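Local coordinates for uridylate kinase (Bacillus anthracis, PDB 2JJX), which catalyses the ATP-dependent phosphorylation of UMP to UDP in pyrimidine biosynthesis and carries a second, allosteric nucleotide-binding site, at residues Ser20-Ala25 / Ile58-Asn62; Ile52-Ile56 / His129-Gly133; Thr148-Val154 / Met205-Ala209; Asp163-Lys169 / Leu218-Asn224. All blocks are in the same frame, centred on the assembly; numbering follows the deposited sequence.

Contact 1: Ser20-Ala25 / Ile58-Asn62; sequences SGGALA and IGGGN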
loop_
_atom_site.group_PDB
_atom_site.type_symbol
_atom_site.label_atom_id
_atom_site.label_comp_id
_atom_site.label_asym_id
_atom_site.label_seq_id
_atom_site.Cartn_x
_atom_site.Cartn_y
_atom_site.Cartn_z
ATOM N N SER A 20 13.257 -11.510 25.079
ATOM C CA SER A 20 13.023 -10.125 25.462
ATOM C C SER A 20 14.146 -9.288 24.874
ATOM O O SER A 20 15.253 -9.775 24.691
ATOM C CB SER A 20 12.980 -9.959 26.998
ATOM O OG SER A 20 11.837 -9.212 27.417
ATOM N N GLY A 21 13.855 -8.027 24.581
ATOM C CA GLY A 21 14.842 -7.097 24.071
ATOM C C GLY A 21 16.005 -6.907 25.017
ATOM O O GLY A 21 17.133 -6.711 24.601
ATOM N N GLY A 22 15.739 -7.011 26.305
ATOM C CA GLY A 22 16.751 -6.853 27.330
ATOM C C GLY A 22 17.899 -7.849 27.267
ATOM O O GLY A 22 18.979 -7.619 27.807
ATOM N N ALA A 23 17.658 -8.989 26.635
ATOM C CA ALA A 23 18.679 -10.019 26.523
ATOM C C ALA A 23 19.737 -9.647 25.489
ATOM O O ALA A 23 20.760 -10.323 25.391
ATOM C CB ALA A 23 18.054 -11.361 26.143
ATOM N N LEU A 24 19.446 -8.677 24.620
ATOM C CA LEU A 24 20.385 -8.351 23.543
ATOM C C LEU A 24 21.384 -7.341 24.040
ATOM O O LEU A 24 22.441 -7.153 23.450
ATOM C CB LEU A 24 19.683 -7.817 22.292
ATOM C CG LEU A 24 18.780 -8.802 21.555
ATOM C CD1 LEU A 24 17.651 -9.257 22.477
ATOM C CD2 LEU A 24 18.190 -8.106 20.365
ATOM N N ALA A 25 21.055 -6.728 25.166
ATOM C CA ALA A 25 21.930 -5.739 25.752
ATOM C C ALA A 25 22.396 -6.239 27.096
ATOM O O ALA A 25 21.733 -7.053 27.739
ATOM C CB ALA A 25 21.184 -4.435 25.939
ATOM N N ILE A 58 11.151 -11.116 19.185
ATOM C CA ILE A 58 11.966 -10.308 20.106
ATOM C C ILE A 58 11.182 -9.102 20.617
ATOM O O ILE A 58 10.376 -8.532 19.893
ATOM C CB ILE A 58 13.302 -9.812 19.465
ATOM C CG1 ILE A 58 13.564 -10.510 18.145
ATOM C CG2 ILE A 58 14.500 -9.994 20.402
ATOM C CD1 ILE A 58 15.036 -10.585 17.841
ATOM N N GLY A 59 11.491 -8.663 21.830
ATOM C CA GLY A 59 10.907 -7.466 22.397
ATOM C C GLY A 59 11.771 -6.267 22.040
ATOM O O GLY A 59 12.859 -6.449 21.493
ATOM N N GLY A 60 11.301 -5.051 22.307
ATOM C CA GLY A 60 12.088 -3.872 21.988
ATOM C C GLY A 60 12.641 -3.153 23.184
ATOM O O GLY A 60 12.940 -1.981 23.130
ATOM N N GLY A 61 12.726 -3.862 24.292
ATOM C CA GLY A 61 13.117 -3.282 25.563
ATOM C C GLY A 61 14.481 -2.626 25.732
ATOM O O GLY A 61 14.682 -1.787 26.608
ATOM N N ASN A 62 15.458 -3.075 24.954
ATOM C CA ASN A 62 16.819 -2.565 25.057
ATOM C C ASN A 62 16.903 -1.228 24.341
ATOM O O ASN A 62 17.952 -0.609 24.324
ATOM C CB ASN A 62 17.801 -3.548 24.425
ATOM C CG ASN A 62 17.452 -3.863 22.977
ATOM O OD1 ASN A 62 16.277 -4.008 22.615
ATOM N ND2 ASN A 62 18.470 -3.974 22.144
#
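N62 reaches over the short 3-10 turn around G22, and its side chain can be followed atom by atom across the contact. CG lies between the backbone N and the carbonyl carbon (chi1 56°), which folds the amide back onto the turn. N62 CB is 3.2 Å from G21 O and 3.8 Å from A25 CB. N62 CG comes next, 3.3 Å from G21 O. At the tip the two branches part: N62 OD1 lies 3.5 Å from G21 O, a meeting of two acceptors and therefore no bond, while N62 ND2 passes 4.0 Å from L24 CB. The polar partners of the amide lie elsewhere, OD1 accepting from N90 ND2 and ND2 donating to S31 O. G21 O accepts a hydrogen bond from L24 N within its own turn.

Further back, the two segments meet as bare backbone. The CA atoms of G21 and G59 are nearest neighbours, and G21 CA lies 3.3 Å from G59 O, an oxygen that also accepts a hydrogen bond from N90 ND2. Next to the glycines a small apolar contact forms where L24 and I58 cross at about a right angle, with L24 CD1 3.8 Å from I58 CG2.

These are the glycine-rich turns that follow strands 14-19 and 53-58, and in the amino acid kinase family such turns probably border the phosphoryl-transfer site. No hydrogen bond joins the two segments directly: van der Waals packing brings them together. N90 probably helps hold the 58-62 loop, while N62 ND2 to S31 O ties it to the loop that continues from 20-25.

Contact 2: Ile52-Ile56 / His129-Gly133; sequences IEVSI and HLDNG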
loop_
_atom_site.group_PDB
_atom_site.type_symbol
_atom_site.label_atom_id
_atom_site.label_comp_id
_atom_site.label_asym_id
_atom_site.label_seq_id
_atom_site.Cartn_x
_atom_site.Cartn_y
_atom_site.Cartn_z
ATOM N N ILE A 52 15.314 -28.695 13.840
ATOM C CA ILE A 52 14.066 -28.242 14.424
ATOM C C ILE A 52 13.799 -26.911 13.742
ATOM O O ILE A 52 14.737 -26.143 13.504
ATOM C CB ILE A 52 14.243 -28.025 15.931
ATOM C CG1 ILE A 52 14.434 -29.377 16.614
ATOM C CG2 ILE A 52 13.037 -27.287 16.504
ATOM C CD1 ILE A 52 14.593 -29.274 18.094
ATOM N N GLU A 53 12.547 -26.662 13.371
ATOM C CA GLU A 53 12.218 -25.388 12.742
ATOM C C GLU A 53 11.921 -24.267 13.730
ATOM O O GLU A 53 11.181 -24.449 14.690
ATOM C CB GLU A 53 11.135 -25.537 11.694
ATOM C CG GLU A 53 11.159 -26.864 11.042
ATOM C CD GLU A 53 9.800 -27.234 10.503
ATOM O OE1 GLU A 53 8.871 -26.441 10.704
ATOM O OE2 GLU A 53 9.643 -28.312 9.896
ATOM N N VAL A 54 12.634 -23.161 13.558
ATOM C CA VAL A 54 12.591 -22.039 14.477
ATOM C C VAL A 54 11.945 -20.763 13.956
ATOM O O VAL A 54 12.256 -20.320 12.860
ATOM C CB VAL A 54 14.049 -21.731 14.929
ATOM C CG1 VAL A 54 14.098 -20.414 15.658
ATOM C CG2 VAL A 54 14.591 -22.834 15.803
ATOM N N SER A 55 11.127 -20.135 14.800
ATOM C CA SER A 55 10.574 -18.796 14.582
ATOM C C SER A 55 11.041 -18.028 15.799
ATOM O O SER A 55 11.187 -18.626 16.855
ATOM C CB SER A 55 9.043 -18.808 14.618
ATOM O OG SER A 55 8.525 -19.979 14.023
ATOM N N ILE A 56 11.271 -16.724 15.678
ATOM C CA ILE A 56 11.724 -15.939 16.826
ATOM C C ILE A 56 10.925 -14.659 16.970
ATOM O O ILE A 56 10.629 -14.000 15.975
ATOM C CB ILE A 56 13.239 -15.671 16.742
ATOM C CG1 ILE A 56 14.002 -16.959 16.426
ATOM C CG2 ILE A 56 13.766 -14.914 17.954
ATOM C CD1 ILE A 56 15.497 -16.822 16.499
ATOM N N HIS A 129 8.216 -20.918 4.462
ATOM C CA HIS A 129 9.608 -20.696 4.769
ATOM C C HIS A 129 10.063 -21.735 5.783
ATOM O O HIS A 129 11.014 -22.475 5.548
ATOM C CB HIS A 129 9.741 -19.309 5.382
ATOM C CG HIS A 129 9.526 -18.188 4.409
ATOM N ND1 HIS A 129 9.898 -18.266 3.084
ATOM C CD2 HIS A 129 9.118 -16.913 4.605
ATOM C CE1 HIS A 129 9.696 -17.098 2.501
ATOM N NE2 HIS A 129 9.231 -16.256 3.406
ATOM N N LEU A 130 9.355 -21.774 6.909
ATOM C CA LEU A 130 9.620 -22.694 8.017
ATOM C C LEU A 130 9.727 -24.132 7.526
ATOM O O LEU A 130 10.648 -24.862 7.867
ATOM C CB LEU A 130 8.494 -22.586 9.044
ATOM C CG LEU A 130 8.900 -22.118 10.439
ATOM C CD1 LEU A 130 10.203 -21.336 10.423
ATOM C CD2 LEU A 130 7.766 -21.290 10.995
ATOM N N ASP A 131 8.767 -24.504 6.694
ATOM C CA ASP A 131 8.722 -25.792 6.007
ATOM C C ASP A 131 9.962 -26.024 5.142
ATOM O O ASP A 131 10.538 -27.106 5.164
ATOM C CB ASP A 131 7.459 -25.855 5.155
ATOM C CG ASP A 131 6.229 -26.171 5.986
ATOM O OD1 ASP A 131 6.381 -26.402 7.210
ATOM O OD2 ASP A 131 5.120 -26.249 5.415
ATOM N N ASN A 132 10.435 -24.971 4.479
ATOM C CA ASN A 132 11.675 -25.019 3.706
ATOM C C ASN A 132 12.943 -24.878 4.557
ATOM O O ASN A 132 14.012 -24.570 4.032
ATOM C CB ASN A 132 11.680 -23.922 2.654
ATOM C CG ASN A 132 10.603 -24.106 1.637
ATOM O OD1 ASN A 132 9.887 -25.104 1.658
ATOM N ND2 ASN A 132 10.441 -23.116 0.763
ATOM N N GLY A 133 12.827 -25.061 5.866
ATOM C CA GLY A 133 13.975 -24.998 6.749
ATOM C C GLY A 133 14.581 -23.639 7.041
ATOM O O GLY A 133 15.669 -23.570 7.612
#
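E53, at the start of strand 53-58, reaches across to the last turn of helix 123-131, which also supplies R125 and H128 to bound ATP. The extended side chain passes L130 O along its length, nearest at E53 CD, 3.6 Å from L130 O; carboxylate and carbonyl oxygens are all acceptors, and no bond forms. E53 OE1 also comes within 4.3 Å of D131 OD1.

V54 takes part through its backbone: V54 O is 3.3 Å from L130 CD1, while the valine side chain turns away toward I17 and I47. At S55 the other branch of the leucine is met, L130 CD2 lying 3.4 Å from S55 OG. The two methyls of L130 thus span consecutive residues of the strand, and V136 and M160 pack on the same leucine.

The helix ends here in a Schellman motif, in which G133 N bonds to L130 O and Y134 N to H129 O, with G133 at positive phi (73°). Nothing across the contact is a hydrogen bond. The chemistry is leucine packing flanked by two acids, one from the strand and one from the helix end, whose proximity is probably tolerated because R14 NH1 forms a salt bridge with each.

Contact 3: Thr148-Val154 / Met205-Ala209; sequences TTDYPSV and MDQAA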
loop_
_atom_site.group_PDB
_atom_site.type_symbol
_atom_site.label_atom_id
_atom_site.label_comp_id
_atom_site.label_asym_id
_atom_site.label_seq_id
_atom_site.Cartn_x
_atom_site.Cartn_y
_atom_site.Cartn_z
ATOM N N THR A 148 1.755 -6.958 25.262
ATOM C CA THR A 148 3.177 -7.185 25.480
ATOM C C THR A 148 3.690 -8.136 24.403
ATOM O O THR A 148 2.925 -8.751 23.668
ATOM C CB THR A 148 3.382 -7.832 26.868
ATOM O OG1 THR A 148 2.848 -6.984 27.888
ATOM C CG2 THR A 148 4.843 -8.091 27.146
ATOM N N THR A 149 4.988 -8.373 24.426
ATOM C CA THR A 149 5.627 -9.339 23.545
ATOM C C THR A 149 5.044 -10.749 23.719
ATOM O O THR A 149 5.053 -11.545 22.790
ATOM C CB THR A 149 7.140 -9.376 23.859
ATOM O OG1 THR A 149 7.667 -8.043 23.889
ATOM C CG2 THR A 149 7.902 -10.195 22.848
ATOM N N ASP A 150 4.644 -11.097 24.941
ATOM C CA ASP A 150 4.170 -12.443 25.263
ATOM C C ASP A 150 3.060 -12.877 24.340
ATOM O O ASP A 150 3.135 -13.946 23.750
ATOM C CB ASP A 150 3.637 -12.523 26.697
ATOM C CG ASP A 150 4.631 -12.008 27.731
ATOM O OD1 ASP A 150 5.785 -11.676 27.381
ATOM O OD2 ASP A 150 4.254 -11.934 28.919
ATOM N N TYR A 151 1.998 -12.077 24.292
ATOM C CA TYR A 151 0.781 -12.403 23.555
ATOM C C TYR A 151 0.962 -12.675 22.076
ATOM O O TYR A 151 0.486 -13.696 21.575
ATOM C CB TYR A 151 -0.303 -11.337 23.772
ATOM C CG TYR A 151 -1.606 -11.681 23.089
ATOM C CD1 TYR A 151 -2.497 -12.585 23.668
ATOM C CD2 TYR A 151 -1.855 -11.265 21.794
ATOM C CE1 TYR A 151 -3.620 -13.031 22.991
ATOM C CE2 TYR A 151 -2.979 -11.693 21.105
ATOM C CZ TYR A 151 -3.875 -12.559 21.716
ATOM O OH TYR A 151 -5.027 -12.950 21.057
ATOM N N PRO A 152 1.535 -11.704 21.334
ATOM C CA PRO A 152 1.754 -11.903 19.903
ATOM C C PRO A 152 2.619 -13.098 19.582
ATOM O O PRO A 152 2.680 -13.556 18.440
ATOM C CB PRO A 152 2.550 -10.652 19.514
ATOM C CG PRO A 152 2.282 -9.641 20.584
ATOM C CD PRO A 152 1.385 -10.266 21.618
ATOM N N SER A 153 3.492 -13.414 20.522
ATOM C CA SER A 153 4.464 -14.455 20.287
ATOM C C SER A 153 3.738 -15.774 20.409
ATOM O O SER A 153 3.976 -16.674 19.615
ATOM C CB SER A 153 5.660 -14.328 21.236
ATOM O OG SER A 153 5.273 -14.743 22.530
ATOM N N VAL A 154 2.757 -15.862 21.301
ATOM C CA VAL A 154 1.984 -17.100 21.364
ATOM C C VAL A 154 1.030 -17.196 20.192
ATOM O O VAL A 154 0.784 -18.280 19.635
ATOM C CB VAL A 154 1.342 -17.444 22.714
ATOM C CG1 VAL A 154 1.580 -16.390 23.765
ATOM C CG2 VAL A 154 -0.111 -17.740 22.547
ATOM N N MET A 205 3.825 -14.596 32.747
ATOM C CA MET A 205 3.561 -14.166 31.385
ATOM C C MET A 205 2.119 -13.645 31.342
ATOM O O MET A 205 1.314 -14.014 32.176
ATOM C CB MET A 205 3.766 -15.334 30.403
ATOM C CG MET A 205 2.525 -15.772 29.628
ATOM S SD MET A 205 2.917 -17.100 28.441
ATOM C CE MET A 205 3.982 -16.238 27.311
ATOM N N ASP A 206 1.822 -12.730 30.428
ATOM C CA ASP A 206 0.481 -12.174 30.262
ATOM C C ASP A 206 -0.600 -13.215 30.524
ATOM O O ASP A 206 -0.511 -14.336 30.040
ATOM C CB ASP A 206 0.315 -11.728 28.812
ATOM C CG ASP A 206 0.142 -10.249 28.678
ATOM O OD1 ASP A 206 -0.161 -9.605 29.697
ATOM O OD2 ASP A 206 0.285 -9.731 27.550
ATOM N N GLN A 207 -1.659 -12.820 31.218
ATOM C CA GLN A 207 -2.814 -13.682 31.346
ATOM C C GLN A 207 -3.328 -13.974 29.929
ATOM O O GLN A 207 -3.562 -15.131 29.560
ATOM C CB GLN A 207 -3.897 -12.999 32.197
ATOM C CG GLN A 207 -3.523 -12.925 33.675
ATOM C CD GLN A 207 -4.630 -12.399 34.596
ATOM O OE1 GLN A 207 -5.810 -12.751 34.460
ATOM N NE2 GLN A 207 -4.217 -11.679 35.634
ATOM N N ALA A 208 -3.483 -12.919 29.129
ATOM C CA ALA A 208 -4.033 -13.073 27.778
ATOM C C ALA A 208 -3.239 -14.065 26.927
ATOM O O ALA A 208 -3.806 -14.813 26.122
ATOM C CB ALA A 208 -4.140 -11.747 27.072
ATOM N N ALA A 209 -1.922 -14.072 27.118
ATOM C CA ALA A 209 -1.062 -14.946 26.342
ATOM C C ALA A 209 -1.208 -16.380 26.842
ATOM O O ALA A 209 -1.304 -17.321 26.071
ATOM C CB ALA A 209 0.366 -14.474 26.422
#
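D150 and D206 N make the one hydrogen bond between the segments: D206 N donates to D150 OD2 over 3.0 Å, nearly straight at 168°, and OD2 accepts with its anti lone pair, the one away from OD1. D150 OD2 lies 3.4 Å from M205 CA, so the carboxylate rests against the chain just ahead of helix 207-216. M205 then bends at chi3 (-66°), which brings its methyl back over the aspartate, with M205 CE 3.8 Å from D150 CB.

Alongside the bond lies an apolar patch centred on A209. A209 CB packs on the backbone of helix 150-160, 3.6 Å from Y151 CA, and lies 3.8 Å from D150 CB. Y151 has CG anti to its N (chi1 -177°), which places the ring edge against the A208-A209 peptide; Y151 CD1 is 3.6 Å from A208 O. D206 OD2 also lies 3.7 Å from T148 CB. D206 stands at the N-cap position, yet its side chain makes no capping bond.

In the next shell, L212 of helix 207-216 touches both Y151 and V154. K18 of strand 14-19 forms a long, weak ion pair with D150 OD1, and Q207 packs on L211 of the second subunit.

The contact therefore sets two helix starts side by side. One directed bond fixes D150 against the chain entering helix 207-216, although the D150 and D206 carboxylates are like charges near each other without contact. The small A209 side chain packs on the Y151 backbone, the CA atoms of Y151 and A209 being 4.2 Å apart.

Contact 4: Asp163-Lys169 / Leu218-Asn224; sequences DAILVAK and LPAHVFN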
loop_
_atom_site.group_PDB
_atom_site.type_symbol
_atom_site.label_atom_id
_atom_site.label_comp_id
_atom_site.label_asym_id
_atom_site.label_seq_id
_atom_site.Cartn_x
_atom_site.Cartn_y
_atom_site.Cartn_z
ATOM N N ASP A 163 5.026 -26.499 17.900
ATOM C CA ASP A 163 4.838 -27.602 18.832
ATOM C C ASP A 163 4.958 -27.112 20.284
ATOM O O ASP A 163 4.507 -27.775 21.225
ATOM C CB ASP A 163 5.927 -28.645 18.594
ATOM C CG ASP A 163 5.601 -29.586 17.446
ATOM O OD1 ASP A 163 4.420 -29.666 17.046
ATOM O OD2 ASP A 163 6.514 -30.300 16.984
ATOM N N ALA A 164 5.660 -25.998 20.467
ATOM C CA ALA A 164 5.907 -25.444 21.788
ATOM C C ALA A 164 6.388 -23.994 21.674
ATOM O O ALA A 164 6.832 -23.575 20.613
ATOM C CB ALA A 164 6.904 -26.283 22.511
ATOM N N ILE A 165 6.256 -23.220 22.750
ATOM C CA ILE A 165 6.792 -21.870 22.778
ATOM C C ILE A 165 7.821 -21.835 23.888
ATOM O O ILE A 165 7.517 -22.157 25.024
ATOM C CB ILE A 165 5.748 -20.760 22.948
ATOM C CG1 ILE A 165 6.449 -19.411 22.854
ATOM C CG2 ILE A 165 5.134 -20.804 24.303
ATOM C CD1 ILE A 165 5.611 -18.256 23.330
ATOM N N LEU A 166 9.067 -21.547 23.546
ATOM C CA LEU A 166 10.099 -21.487 24.560
ATOM C C LEU A 166 10.281 -20.028 24.928
ATOM O O LEU A 166 10.579 -19.195 24.085
ATOM C CB LEU A 166 11.396 -22.124 24.054
ATOM C CG LEU A 166 11.272 -23.391 23.211
ATOM C CD1 LEU A 166 12.510 -23.468 22.347
ATOM C CD2 LEU A 166 11.177 -24.606 24.082
ATOM N N VAL A 167 9.918 -19.705 26.160
ATOM C CA VAL A 167 10.025 -18.348 26.651
ATOM C C VAL A 167 11.297 -18.163 27.474
ATOM O O VAL A 167 11.399 -18.579 28.633
ATOM C CB VAL A 167 8.753 -17.922 27.350
ATOM C CG1 VAL A 167 7.774 -19.070 27.395
ATOM C CG2 VAL A 167 9.044 -17.371 28.731
ATOM N N ALA A 168 12.327 -17.685 26.794
ATOM C CA ALA A 168 13.614 -17.476 27.426
ATOM C C ALA A 168 13.616 -16.337 28.449
ATOM O O ALA A 168 13.271 -15.197 28.147
ATOM C CB ALA A 168 14.668 -17.238 26.359
ATOM N N LYS A 169 14.048 -16.659 29.662
ATOM C CA LYS A 169 14.165 -15.689 30.748
ATOM C C LYS A 169 15.655 -15.509 31.030
ATOM O O LYS A 169 16.471 -16.389 30.707
ATOM C CB LYS A 169 13.499 -16.226 32.025
ATOM C CG LYS A 169 12.011 -15.914 32.163
ATOM C CD LYS A 169 11.516 -15.064 31.002
ATOM C CE LYS A 169 10.239 -14.314 31.373
ATOM N NZ LYS A 169 9.443 -15.096 32.358
ATOM N N LEU A 218 -1.018 -24.866 23.261
ATOM C CA LEU A 218 0.411 -24.605 23.108
ATOM C C LEU A 218 1.115 -24.809 24.437
ATOM O O LEU A 218 0.742 -24.265 25.468
ATOM C CB LEU A 218 0.679 -23.171 22.630
ATOM C CG LEU A 218 1.865 -22.830 21.703
ATOM C CD1 LEU A 218 2.711 -21.696 22.230
ATOM C CD2 LEU A 218 2.717 -23.992 21.262
ATOM N N PRO A 219 2.177 -25.590 24.418
ATOM C CA PRO A 219 2.909 -25.758 25.672
ATOM C C PRO A 219 3.962 -24.642 25.731
ATOM O O PRO A 219 4.484 -24.191 24.701
ATOM C CB PRO A 219 3.586 -27.132 25.516
ATOM C CG PRO A 219 3.307 -27.594 24.093
ATOM C CD PRO A 219 2.103 -26.810 23.602
ATOM N N ALA A 220 4.283 -24.185 26.934
ATOM C CA ALA A 220 5.304 -23.160 27.075
ATOM C C ALA A 220 6.425 -23.640 27.969
ATOM O O ALA A 220 6.175 -24.323 28.947
ATOM C CB ALA A 220 4.707 -21.887 27.641
ATOM N N HIS A 221 7.647 -23.193 27.693
ATOM C CA HIS A 221 8.771 -23.498 28.553
ATOM C C HIS A 221 9.403 -22.217 29.047
ATOM O O HIS A 221 9.761 -21.359 28.257
ATOM C CB HIS A 221 9.797 -24.346 27.818
ATOM C CG HIS A 221 9.343 -25.752 27.576
ATOM N ND1 HIS A 221 9.645 -26.785 28.436
ATOM C CD2 HIS A 221 8.618 -26.300 26.569
ATOM C CE1 HIS A 221 9.110 -27.904 27.980
ATOM N NE2 HIS A 221 8.489 -27.640 26.844
ATOM N N VAL A 222 9.471 -22.052 30.362
ATOM C CA VAL A 222 10.133 -20.890 30.940
ATOM C C VAL A 222 11.442 -21.393 31.536
ATOM O O VAL A 222 11.479 -22.410 32.233
ATOM C CB VAL A 222 9.221 -20.150 31.945
ATOM C CG1 VAL A 222 9.881 -18.861 32.454
ATOM C CG2 VAL A 222 7.872 -19.831 31.293
ATOM N N PHE A 223 12.543 -20.761 31.151
ATOM C CA PHE A 223 13.844 -21.274 31.552
ATOM C C PHE A 223 14.903 -20.206 31.459
ATOM O O PHE A 223 14.648 -19.131 30.936
ATOM C CB PHE A 223 14.242 -22.427 30.631
ATOM C CG PHE A 223 14.330 -22.037 29.176
ATOM C CD1 PHE A 223 13.268 -22.257 28.309
ATOM C CD2 PHE A 223 15.442 -21.363 28.698
ATOM C CE1 PHE A 223 13.336 -21.824 27.004
ATOM C CE2 PHE A 223 15.517 -20.970 27.387
ATOM C CZ PHE A 223 14.462 -21.187 26.541
ATOM N N ASN A 224 16.107 -20.531 31.923
ATOM C CA ASN A 224 17.239 -19.592 31.924
ATOM C C ASN A 224 17.969 -19.553 30.581
ATOM O O ASN A 224 18.825 -20.399 30.318
ATOM C CB ASN A 224 18.248 -20.008 33.002
ATOM C CG ASN A 224 18.924 -18.820 33.663
ATOM O OD1 ASN A 224 18.677 -17.667 33.300
ATOM N ND2 ASN A 224 19.756 -19.092 34.661
#
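I165 opens a ladder of backbone hydrogen bonds between strands 164-169 and 220-224, which are parallel to within 19°. I165 N donates to P219 O (2.8 Å), H221 N to I165 O (2.9 Å), V167 N to H221 O (2.7 Å) and K169 N to F223 O (2.8 Å). At the wider A168-F223 pair, F223 N stays 3.5 Å from V167 O without bonding. CA-H...O contacts supplement the ladder, the straightest from V222 CA to V167 O (164° at the hydrogen).

Side chains pack on both faces. On one, the L218 and I165 side chains cross at about a right angle, L218 CD1 touching I165 CB; I165 CG2 lies 3.5 Å from A220 CB, and V167 crosses V222 obliquely. On the other, L166 and H221 lie side by side, and H221 has A164 CB at its ring edge and NE2 hydrogen-bonded to Y12 OH.

The fullest aromatic packing is that of F223. With CG between N and the carbonyl carbon (chi1 59°), its ring swings over strand 164-169. A168 CA makes a CH-pi contact over one face, 4.2 Å from the F223 ring centroid, while L166 CB sits at the edge. Helix 230-235 packs on F223, L166 and H221.

Strand 14-19 bonds to the far edge of 164-169, so this pairing is central to the mostly parallel sheet between helical layers characteristic of the amino acid kinase fold.

In the fold
Contacts 1, 2 and 4 are buried, while contact 3 is partly buried and reaches toward a second subunit. Contacts 2 and 4 both involve the same sheet: the first seats a helix end on strand 53-58, the second pairs two strands. From each contact-3 helix the chain leads directly to a contact-4 strand, 150-160 to 164-169 and 207-216 to 220-224, and S153 OG meets I165 CD1 at 3.6 Å. Contact 1 touches contact 3 through G59 and T149. Regular backbone bonding marks contact 4 and a single carboxylate bond contact 3; contacts 1 and 2 have no direct hydrogen bond and rely on packing, with R14 bridging contact 2, and N62 bonded to S31 and N90 in contact 1.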